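Local coordinates for protein inosine-uridine preferring nucleoside hydrolase (Gardnerella vaginalis 315-A, PDB 6BA1) that belongs to the nucleoside hydrolase family, carries a bound calcium ion and is built round a mixed beta sheet flanked by helices, at residues A53-L58 and S101-E106; T262-N267 and V296-D301. All coordinates share one frame; numbering follows the deposited sequence.

Contact 1: A53-L58 and S101-E106; sequences AITDLL and SPRKAE
The last turns of helix 44-57 run beside an irregular loop segment, and the backbones come closest at Ala53 and Ser101, whose CA atoms are 4.6 Å apart. One turn further on, Asp56 extends its carboxylate between Ser101 and Arg103 and takes a bond on each oxygen. Arg103 NE donates to Asp56 OD1 at 2.7 Å, and this hydrogen bond is part of a salt bridge. OD1 receives it on its syn lone pair and lies near the guanidinium plane, although carboxylate and guanidinium are turned 38° against each other. Asp56 OD2 accepts from Ser101 OG at 2.6 Å, with the hydroxyl standing above the carboxylate plane. A chi1 of 175° swings the Ser101 hydroxyl away from its own N and beside its carbonyl carbon, where it meets Asp56 OD2. The same oxygen also accepts from Arg103 N at 3.2 Å, closing an ST turn, so one hydroxyl both closes a local turn in the loop and ties it to the helix. Arg103 bends at chi3 (-51°), and its chain slides past Asp56 in the opposite direction; Arg103 CD lies 3.4 Å from Asp56 OD1. Thr55 OG1 lies at the edge of the guanidinium, 3.6 Å from Arg103 NH2, without a bond; NH2 donates to Val63 O instead, and the threonine hydroxyl bonds to the carbonyls of Ala51 and Leu52. Pro61 packs against both Asp56 and Arg103. Farther along the loop, Glu106 makes backbone hydrogen bonds with Val65 of strand 64-67.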
loop_
_atom_site.group_PDB
_atom_site.type_symbol
_atom_site.label_atom_id
_atom_site.label_comp_id
_atom_site.label_asym_id
_atom_site.label_seq_id
_atom_site.Cartn_x
_atom_site.Cartn_y
_atom_site.Cartn_z
ATOM N N ALA A 53 -17.225 34.005 -1.357
ATOM C CA ALA A 53 -17.055 34.854 -0.170
ATOM C C ALA A 53 -15.617 34.908 0.357
ATOM O O ALA A 53 -15.142 35.966 0.783
ATOM C CB ALA A 53 -17.993 34.395 0.936
ATOM N N ILE A 54 -14.936 33.763 0.321
ATOM C CA ILE A 54 -13.585 33.637 0.870
ATOM C C ILE A 54 -12.539 34.208 -0.088
ATOM O O ILE A 54 -11.635 34.925 0.348
ATOM C CB ILE A 54 -13.294 32.170 1.279
ATOM C CG1 ILE A 54 -14.118 31.830 2.528
ATOM C CG2 ILE A 54 -11.807 31.934 1.565
ATOM C CD1 ILE A 54 -14.592 30.395 2.615
ATOM N N THR A 55 -12.663 33.899 -1.378
ATOM C CA THR A 55 -11.780 34.480 -2.397
ATOM C C THR A 55 -11.813 36.010 -2.362
ATOM O O THR A 55 -10.765 36.658 -2.471
ATOM C CB THR A 55 -12.135 33.996 -3.820
ATOM O OG1 THR A 55 -13.551 34.074 -4.027
ATOM C CG2 THR A 55 -11.672 32.575 -4.021
ATOM N N ASP A 56 -13.018 36.568 -2.200
ATOM C CA ASP A 56 -13.202 38.004 -1.952
ATOM C C ASP A 56 -12.429 38.457 -0.713
ATOM O O ASP A 56 -11.601 39.362 -0.806
ATOM C CB ASP A 56 -14.691 38.358 -1.768
ATOM C CG ASP A 56 -15.459 38.428 -3.081
ATOM O OD1 ASP A 56 -14.996 37.879 -4.106
ATOM O OD2 ASP A 56 -16.550 39.037 -3.075
ATOM N N LEU A 57 -12.681 37.806 0.426
ATOM C CA LEU A 57 -12.087 38.211 1.710
ATOM C C LEU A 57 -10.553 38.264 1.705
ATOM O O LEU A 57 -9.966 39.150 2.330
ATOM C CB LEU A 57 -12.550 37.290 2.848
ATOM C CG LEU A 57 -12.249 37.786 4.272
ATOM C CD1 LEU A 57 -13.305 38.765 4.733
ATOM C CD2 LEU A 57 -12.136 36.629 5.245
ATOM N N LEU A 58 -9.917 37.332 0.999
ATOM C CA LEU A 58 -8.450 37.254 0.941
ATOM C C LEU A 58 -7.810 38.287 -0.008
ATOM O O LEU A 58 -6.580 38.482 0.001
ATOM C CB LEU A 58 -8.021 35.835 0.558
ATOM C CG LEU A 58 -8.472 34.735 1.533
ATOM C CD1 LEU A 58 -8.355 33.361 0.892
ATOM C CD2 LEU A 58 -7.690 34.784 2.835
ATOM N N SER A 101 -20.436 37.057 -0.988
ATOM C CA SER A 101 -19.918 37.801 -2.127
ATOM C C SER A 101 -21.092 38.173 -3.033
ATOM O O SER A 101 -21.952 37.329 -3.307
ATOM C CB SER A 101 -18.920 36.971 -2.922
ATOM O OG SER A 101 -18.501 37.655 -4.090
ATOM N N PRO A 102 -21.131 39.429 -3.507
ATOM C CA PRO A 102 -22.149 39.797 -4.490
ATOM C C PRO A 102 -21.885 39.221 -5.895
ATOM O O PRO A 102 -22.795 39.227 -6.727
ATOM C CB PRO A 102 -22.086 41.324 -4.502
ATOM C CG PRO A 102 -20.685 41.642 -4.122
ATOM C CD PRO A 102 -20.225 40.548 -3.200
ATOM N N ARG A 103 -20.661 38.734 -6.141
ATOM C CA ARG A 103 -20.334 37.968 -7.361
ATOM C C ARG A 103 -21.030 36.653 -7.201
ATOM O O ARG A 103 -21.337 36.216 -6.072
ATOM C CB ARG A 103 -18.805 37.745 -7.549
ATOM C CG ARG A 103 -18.027 38.843 -6.954
ATOM C CD ARG A 103 -16.449 38.787 -7.078
ATOM N NE ARG A 103 -15.905 37.507 -6.632
ATOM C CZ ARG A 103 -15.656 36.466 -7.414
ATOM N NH1 ARG A 103 -15.953 36.527 -8.715
ATOM N NH2 ARG A 103 -15.115 35.331 -6.979
ATOM N N LYS A 104 -21.327 36.018 -8.337
ATOM C CA LYS A 104 -22.017 34.734 -8.378
ATOM C C LYS A 104 -21.338 33.745 -9.310
ATOM O O LYS A 104 -20.366 34.087 -9.984
ATOM C CB LYS A 104 -23.495 34.968 -8.754
ATOM C CG LYS A 104 -24.257 35.702 -7.655
ATOM C CD LYS A 104 -25.657 35.194 -7.200
ATOM C CE LYS A 104 -25.800 35.330 -5.673
ATOM N NZ LYS A 104 -27.186 35.601 -5.214
ATOM N N ALA A 105 -21.830 32.510 -9.323
ATOM C CA ALA A 105 -21.214 31.440 -10.107
ATOM C C ALA A 105 -21.289 31.719 -11.594
ATOM O O ALA A 105 -22.273 32.272 -12.070
ATOM C CB ALA A 105 -21.887 30.112 -9.806
ATOM N N GLU A 106 -20.250 31.319 -12.331
ATOM C CA GLU A 106 -20.211 31.501 -13.788
ATOM C C GLU A 106 -21.297 30.673 -14.458
ATOM O O GLU A 106 -21.848 29.743 -13.863
ATOM C CB GLU A 106 -18.856 31.113 -14.354
ATOM C CG GLU A 106 -17.682 31.954 -13.853
ATOM C CD GLU A 106 -17.727 33.391 -14.309
ATOM O OE1 GLU A 106 -18.146 33.646 -15.447
ATOM O OE2 GLU A 106 -17.312 34.261 -13.525
#

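Contact 2: T262-N267 and V296-D301; sequences TTLPIN and VAVGVD
Thr262 O accepts two hydrogen bonds from successive residues of the facing strand, Val298 N at 2.9 Å and Gly299 N at 3.2 Å. The first donor lies nearly along the C=O axis, the second in the carbonyl plane on a lone pair. This is a classic beta bulge: Val298 and Gly299 together face Thr262, and the antiparallel register shifts by one residue. Within the bulge Thr262 N also bonds to Gly299 O at 2.9 Å, which makes Thr262 and Gly299 a hydrogen-bonded pair. Farther along, Leu264 and Val296 form another, with Leu264 N reaching Val296 O at 2.8 Å and Val296 N returning to Leu264 O. Between them Thr263 and Ala297 make a non-hydrogen-bonded pair, and Thr263 CA points a C-H at Val296 O. The two strand segments meet at 137°, well short of exactly antiparallel. Leu264 CB rests 3.9 Å from Val298 CG2. Ile266 CG2 meets Val296 CG2 at 3.6 Å; with Val296 CG1 anti to the backbone N (chi1 -177°), CG2 is left anti to the carbonyl carbon, toward the isoleucine's short branch. Thr263 OG1, from the opposite face to Leu264, hydrogen-bonds to Gln295 OE1. Leu264 packs on Val298 of the second subunit and Val298 on Leu264 of that subunit, while Ile266 meets its Thr161. Within the chain, Ala297 bonds through its backbone to Met193 of strand 191-194 and packs on Val198 of helix 196-199, and Asp301, just after strand 295-300, N-caps helix 302-319.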
loop_
_atom_site.group_PDB
_atom_site.type_symbol
_atom_site.label_atom_id
_atom_site.label_comp_id
_atom_site.label_asym_id
_atom_site.label_seq_id
_atom_site.Cartn_x
_atom_site.Cartn_y
_atom_site.Cartn_z
ATOM N N THR A 262 7.592 12.297 -1.206
ATOM C CA THR A 262 8.264 11.148 -1.825
ATOM C C THR A 262 7.188 10.181 -2.314
ATOM O O THR A 262 6.422 9.646 -1.512
ATOM C CB THR A 262 9.193 10.425 -0.833
ATOM O OG1 THR A 262 9.945 11.388 -0.089
ATOM C CG2 THR A 262 10.150 9.504 -1.566
ATOM N N THR A 263 7.126 9.976 -3.629
ATOM C CA THR A 263 6.064 9.185 -4.237
ATOM C C THR A 263 6.531 7.793 -4.609
ATOM O O THR A 263 7.722 7.542 -4.753
ATOM C CB THR A 263 5.491 9.837 -5.516
ATOM O OG1 THR A 263 6.481 9.861 -6.547
ATOM C CG2 THR A 263 5.025 11.241 -5.252
ATOM N N LEU A 264 5.557 6.911 -4.798
ATOM C CA LEU A 264 5.776 5.539 -5.215
ATOM C C LEU A 264 5.119 5.363 -6.581
ATOM O O LEU A 264 3.894 5.356 -6.659
ATOM C CB LEU A 264 5.150 4.599 -4.173
ATOM C CG LEU A 264 4.849 3.137 -4.536
ATOM C CD1 LEU A 264 6.078 2.407 -5.056
ATOM C CD2 LEU A 264 4.288 2.421 -3.324
ATOM N N PRO A 265 5.914 5.255 -7.661
ATOM C CA PRO A 265 5.329 5.000 -8.983
ATOM C C PRO A 265 4.506 3.718 -8.993
ATOM O O PRO A 265 5.027 2.664 -8.644
ATOM C CB PRO A 265 6.552 4.871 -9.897
ATOM C CG PRO A 265 7.583 5.715 -9.236
ATOM C CD PRO A 265 7.353 5.557 -7.756
ATOM N N ILE A 266 3.232 3.814 -9.358
ATOM C CA ILE A 266 2.311 2.686 -9.229
ATOM C C ILE A 266 1.031 2.880 -10.043
ATOM O O ILE A 266 0.328 3.863 -9.863
ATOM C CB ILE A 266 1.952 2.436 -7.739
ATOM C CG1 ILE A 266 1.031 1.217 -7.582
ATOM C CG2 ILE A 266 1.319 3.671 -7.093
ATOM C CD1 ILE A 266 0.798 0.837 -6.133
ATOM N N ASN A 267 0.737 1.936 -10.931
ATOM C CA ASN A 267 -0.547 1.909 -11.625
ATOM C C ASN A 267 -1.638 1.516 -10.626
ATOM O O ASN A 267 -1.557 0.461 -10.002
ATOM C CB ASN A 267 -0.511 0.939 -12.811
ATOM C CG ASN A 267 0.334 1.453 -13.963
ATOM O OD1 ASN A 267 -0.059 2.378 -14.669
ATOM N ND2 ASN A 267 1.493 0.849 -14.172
ATOM N N VAL A 296 1.704 7.613 -5.869
ATOM C CA VAL A 296 1.097 7.804 -4.551
ATOM C C VAL A 296 2.149 8.286 -3.565
ATOM O O VAL A 296 3.253 7.767 -3.522
ATOM C CB VAL A 296 0.436 6.525 -4.009
ATOM C CG1 VAL A 296 -0.234 6.803 -2.667
ATOM C CG2 VAL A 296 -0.577 5.983 -5.016
ATOM N N ALA A 297 1.774 9.277 -2.771
ATOM C CA ALA A 297 2.670 9.892 -1.818
ATOM C C ALA A 297 2.749 9.003 -0.609
ATOM O O ALA A 297 1.716 8.593 -0.080
ATOM C CB ALA A 297 2.147 11.261 -1.419
ATOM N N VAL A 298 3.975 8.702 -0.186
ATOM C CA VAL A 298 4.228 7.867 0.996
ATOM C C VAL A 298 5.065 8.561 2.074
ATOM O O VAL A 298 4.844 8.328 3.270
ATOM C CB VAL A 298 4.907 6.541 0.612
ATOM C CG1 VAL A 298 4.797 5.552 1.764
ATOM C CG2 VAL A 298 4.288 5.956 -0.660
ATOM N N GLY A 299 6.035 9.379 1.662
ATOM C CA GLY A 299 6.823 10.217 2.574
ATOM C C GLY A 299 6.588 11.690 2.322
ATOM O O GLY A 299 6.144 12.067 1.238
ATOM N N VAL A 300 6.903 12.519 3.313
ATOM C CA VAL A 300 6.655 13.962 3.241
ATOM C C VAL A 300 7.580 14.747 4.183
ATOM O O VAL A 300 7.890 14.291 5.284
ATOM C CB VAL A 300 5.163 14.281 3.535
ATOM C CG1 VAL A 300 4.706 13.681 4.864
ATOM C CG2 VAL A 300 4.893 15.783 3.504
ATOM N N ASP A 301 8.019 15.917 3.728
ATOM C CA ASP A 301 8.876 16.820 4.501
ATOM C C ASP A 301 7.975 17.724 5.352
ATOM O O ASP A 301 7.692 18.859 4.975
ATOM C CB ASP A 301 9.761 17.626 3.528
ATOM C CG ASP A 301 10.876 18.392 4.209
ATOM O OD1 ASP A 301 10.799 18.653 5.436
ATOM O OD2 ASP A 301 11.843 18.742 3.498
#

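In the fold
The two contacts lie on opposite sides of the chain's centre, with centres about 35 Å apart and nearest atoms about 22 Å apart, so they do not touch. Along the chain contact 1 closes before contact 2 opens. They are related through the mixed sheet: the loop of contact 1 runs on to pair with strand 64-67 at one outer edge, whereas contact 2 joins strand 261-265, at the other edge, to strand 295-300. Contact 1 thus ties a helix and a loop together beside one end of the sheet; contact 2 completes the sheet at its antiparallel end, where the second subunit packs. Five strands, 31-37 to 191-194 in sheet order, lie between strand 64-67 and strand 295-300.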